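Side-chain contacts in beta-phosphoglucomutase (Bacteroides vulgatus, PDB 3DV9), which probably interconverts beta-glucose 1-phosphate and glucose 6-phosphate, as a magnesium-dependent phosphomutase of the haloacid dehalogenase superfamily: residues L27-M30 with D31-F35; G112-E115 with V116-I120. All blocks are in the same frame, centred on the assembly; numbering follows the deposited sequence.

Overall arrangement
Both contacts belong to the Rossmann-like core of a haloacid dehalogenase fold. Contact 1 comes first along the chain, where strand 25-29, in the interior of the parallel sheet, gives way to the loop that supplies part of the magnesium site. Contact 2 follows as the first turns of helix 113-122, which leads into strand 126-130, the neighbour of strand 25-29. The two centres are about 12 Å apart, and apolar packing joins them: Phe28 CE2 lies 3.3 Å from Leu117 CD2, and Leu34 also meets Leu117. One side of the helix therefore covers the sheet and the metal-site loop, while the other carries Glu115 and Lys119 toward the surface.

Contact 1. Residues L27-M30 with D31-F35; sequences LFDM and DGVLF. With MG (magnesium ion), chain B; PO4 (phosphate ion), chain C.
Phe28 and Asp29, late in strand 25-29, meet Val33 and Leu34 in the loop that follows; Asp29, Asp31 and Val33 fit the DxDx(T/V) motif of the haloacid dehalogenase fold. The loop curls back on its strand, setting branched side chains against the Asp29 carbonyl. Val33 CB stands 3.2 Å from Asp29 O and Leu34 CG 3.5 Å from it, so this buried oxygen is walled in by carbon and has no polar partner. The valine forks around that corner: CG1 comes to the edge of the Phe28 ring, 3.8 Å from CD1, while CG2 faces the Asp29 side chain. Leu34 CD2 adds a second bump beside Phe28 CD1. With chi1 at 179°, the Asp29 carboxylate swings away from the backbone N and OD2 reaches the magnesium ion; Asp31 O, Glu65 and Asn190 complete its protein ligands. Lys165 forms a salt bridge with Asp29 OD1, and Asp31 N donates to O1 of a phosphate, probably from the crystallisation liquor, at 3.0 Å. Gly32 suits the turn, since its positive phi would press a CB against the preceding carbonyl. Met30 O gathers the N-H groups of Val33, Leu34 and Phe35, which fixes the curl. Residue 30 is selenomethionine; its chain bends at chi3 into a Met-aromatic contact, with SE 5.3 Å from the Phe35 ring centroid, at the edge, and CG 3.8 Å from Phe35 CD2.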
# COMPACT_ATOMS: atom_id res chain seq x y z
N LEU A 27 4.00 -3.95 7.81
CA LEU A 27 3.41 -4.36 6.54
C LEU A 27 3.46 -3.20 5.60
O LEU A 27 2.74 -2.21 5.78
CB LEU A 27 1.93 -4.78 6.74
CG LEU A 27 1.71 -6.18 7.29
CD1 LEU A 27 2.79 -6.74 8.17
CD2 LEU A 27 0.28 -6.35 7.89
N PHE A 28 4.33 -3.28 4.59
CA PHE A 28 4.52 -2.18 3.63
C PHE A 28 3.76 -2.36 2.35
O PHE A 28 3.92 -3.37 1.62
CB PHE A 28 5.98 -2.06 3.24
CG PHE A 28 6.84 -1.50 4.32
CD1 PHE A 28 7.15 -0.13 4.31
CD2 PHE A 28 7.36 -2.32 5.32
CE1 PHE A 28 7.97 0.43 5.31
CE2 PHE A 28 8.18 -1.78 6.34
CZ PHE A 28 8.50 -0.41 6.32
N ASP A 29 2.97 -1.35 2.00
CA ASP A 29 2.56 -1.28 0.62
C ASP A 29 3.79 -1.18 -0.33
O ASP A 29 4.87 -0.71 0.08
CB ASP A 29 1.65 -0.07 0.45
CG ASP A 29 1.19 0.09 -0.94
OD1 ASP A 29 0.68 -0.91 -1.50
OD2 ASP A 29 1.39 1.19 -1.49
N MSE A 30 3.67 -1.63 -1.59
CA MSE A 30 4.81 -1.49 -2.51
C MSE A 30 4.85 -0.18 -3.34
O MSE A 30 5.75 0.64 -3.21
CB MSE A 30 4.92 -2.70 -3.45
CG MSE A 30 6.24 -2.63 -4.24
SE MSE A 30 6.44 -4.18 -5.37
CE MSE A 30 5.02 -3.74 -6.66
N ASP A 31 3.88 -0.02 -4.22
CA ASP A 31 3.89 1.14 -5.14
C ASP A 31 3.65 2.45 -4.40
O ASP A 31 2.63 2.61 -3.74
CB ASP A 31 2.83 0.94 -6.21
CG ASP A 31 3.13 -0.25 -7.11
OD1 ASP A 31 4.23 -0.33 -7.68
OD2 ASP A 31 2.24 -1.11 -7.22
N GLY A 32 4.57 3.40 -4.57
CA GLY A 32 4.46 4.67 -3.87
C GLY A 32 4.92 4.65 -2.43
O GLY A 32 4.75 5.64 -1.71
N VAL A 33 5.48 3.51 -1.98
CA VAL A 33 6.03 3.42 -0.61
C VAL A 33 7.45 2.88 -0.68
O VAL A 33 8.41 3.53 -0.21
CB VAL A 33 5.11 2.51 0.28
CG1 VAL A 33 5.81 2.16 1.63
CG2 VAL A 33 3.73 3.22 0.50
N LEU A 34 7.59 1.68 -1.26
CA LEU A 34 8.92 1.09 -1.56
C LEU A 34 9.56 1.61 -2.85
O LEU A 34 10.76 1.92 -2.85
CB LEU A 34 8.86 -0.45 -1.54
CG LEU A 34 8.33 -1.01 -0.20
CD1 LEU A 34 8.32 -2.54 -0.37
CD2 LEU A 34 9.20 -0.59 1.00
N PHE A 35 8.77 1.68 -3.92
CA PHE A 35 9.24 2.12 -5.21
C PHE A 35 8.47 3.36 -5.64
O PHE A 35 7.25 3.44 -5.41
CB PHE A 35 9.03 1.03 -6.27
CG PHE A 35 9.96 -0.16 -6.14
CD1 PHE A 35 11.31 -0.05 -6.41
CD2 PHE A 35 9.44 -1.41 -5.77
CE1 PHE A 35 12.16 -1.15 -6.32
CE2 PHE A 35 10.31 -2.55 -5.67
CZ PHE A 35 11.68 -2.40 -5.95
MG MG B . 0.50 2.40 -3.03
P PO4 C . 0.02 -0.77 -4.41
O1 PO4 C . 1.28 -1.49 -3.99
O2 PO4 C . 0.13 0.71 -4.16
O3 PO4 C . -1.19 -1.32 -3.65
O4 PO4 C . -0.29 -0.98 -5.89
O HOH W 1 1.77 -1.93 -4.16
O HOH W 2 -0.41 0.78 -4.03
O HOH W 3 -1.59 1.91 -1.96

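Contact 2. Residues G112-E115 with V116-I120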
# COMPACT_ATOMS: atom_id res chain seq x y z
N GLY A 112 14.57 6.96 1.71
CA GLY A 112 14.17 6.62 3.06
C GLY A 112 13.70 5.18 3.20
O GLY A 112 13.76 4.65 4.30
N ALA A 113 13.29 4.53 2.11
CA ALA A 113 12.69 3.17 2.26
C ALA A 113 13.75 2.12 2.68
O ALA A 113 13.55 1.35 3.61
CB ALA A 113 12.02 2.74 0.93
N LEU A 114 14.88 2.08 1.98
CA LEU A 114 15.90 1.08 2.34
C LEU A 114 16.41 1.34 3.76
O LEU A 114 16.59 0.38 4.54
CB LEU A 114 17.04 1.11 1.31
CG LEU A 114 18.24 0.24 1.69
CD1 LEU A 114 17.86 -1.19 1.83
CD2 LEU A 114 19.28 0.40 0.57
N GLU A 115 16.63 2.61 4.11
CA GLU A 115 17.09 2.93 5.44
C GLU A 115 16.11 2.49 6.54
O GLU A 115 16.51 1.89 7.55
CB GLU A 115 17.39 4.40 5.59
CG GLU A 115 17.96 4.72 6.98
CD GLU A 115 18.43 6.16 7.09
OE1 GLU A 115 18.54 6.85 6.04
OE2 GLU A 115 18.71 6.61 8.21
N VAL A 116 14.84 2.82 6.39
CA VAL A 116 13.87 2.40 7.42
C VAL A 116 13.71 0.87 7.52
O VAL A 116 13.60 0.35 8.63
CB VAL A 116 12.52 3.16 7.33
CG1 VAL A 116 11.60 2.57 6.21
CG2 VAL A 116 11.85 3.19 8.69
N LEU A 117 13.76 0.16 6.39
CA LEU A 117 13.65 -1.31 6.37
C LEU A 117 14.84 -1.92 7.09
O LEU A 117 14.71 -2.91 7.81
CB LEU A 117 13.59 -1.82 4.93
CG LEU A 117 12.22 -1.56 4.29
CD1 LEU A 117 12.29 -1.71 2.76
CD2 LEU A 117 11.15 -2.47 4.97
N THR A 118 16.02 -1.33 6.93
CA THR A 118 17.22 -1.87 7.60
C THR A 118 17.11 -1.69 9.12
O THR A 118 17.56 -2.57 9.88
CB THR A 118 18.55 -1.27 7.03
OG1 THR A 118 18.67 0.11 7.41
CG2 THR A 118 18.57 -1.37 5.52
N LYS A 119 16.49 -0.57 9.56
CA LYS A 119 16.33 -0.32 11.00
C LYS A 119 15.35 -1.36 11.54
O LYS A 119 15.58 -1.97 12.60
CB LYS A 119 15.68 1.05 11.22
CG LYS A 119 16.62 2.23 10.97
CD LYS A 119 15.84 3.51 11.13
CE LYS A 119 16.66 4.68 10.74
NZ LYS A 119 15.85 5.96 10.83
N ILE A 120 14.27 -1.56 10.79
CA ILE A 120 13.17 -2.49 11.20
C ILE A 120 13.73 -3.92 11.30
O ILE A 120 13.50 -4.62 12.29
CB ILE A 120 11.94 -2.40 10.22
CG1 ILE A 120 11.23 -1.05 10.45
CG2 ILE A 120 10.93 -3.56 10.42
CD1 ILE A 120 10.28 -0.59 9.29
O HOH W 4 17.52 8.31 10.42
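Lys119 reaches back to Glu115, one turn earlier on helix 113-122 (i to i+4), and the two side chains cross at a slant. From the backbone outward, the lysine first passes the Glu115 carbonyl: CB is 3.9 Å, CG 3.4 Å and CD 4.0 Å from Glu115 O. That oxygen accepts from both Lys119 N and Thr118 OG1, on the same face of its plane. With CG anti to the carbonyl carbon (chi1 -75°) and the chain extended beyond it, Lys119 CE comes to 3.8 Å from Glu115 OE2. NZ then makes a long salt bridge to Glu115 OE2 at 3.9 Å, and water 4 spans the two, accepting from NZ and donating to OE2. NZ is also hydrogen-bonded to Asn234 OD1 and forms a salt bridge with Glu238 OE1, both on helix 230-244. A leucine in place of Lys119 would probably leave Glu115 and Glu238 without their shared positive partner and water 4 without its donor. At the start of the helix, Gly112, the N-cap residue, takes a positive phi suited to glycine, and its O accepts from Val116 N. One ammonium group is thus divided among Glu115, Asn234, Glu238 and water 4, its charge probably spread over both helices and not committed to Glu115.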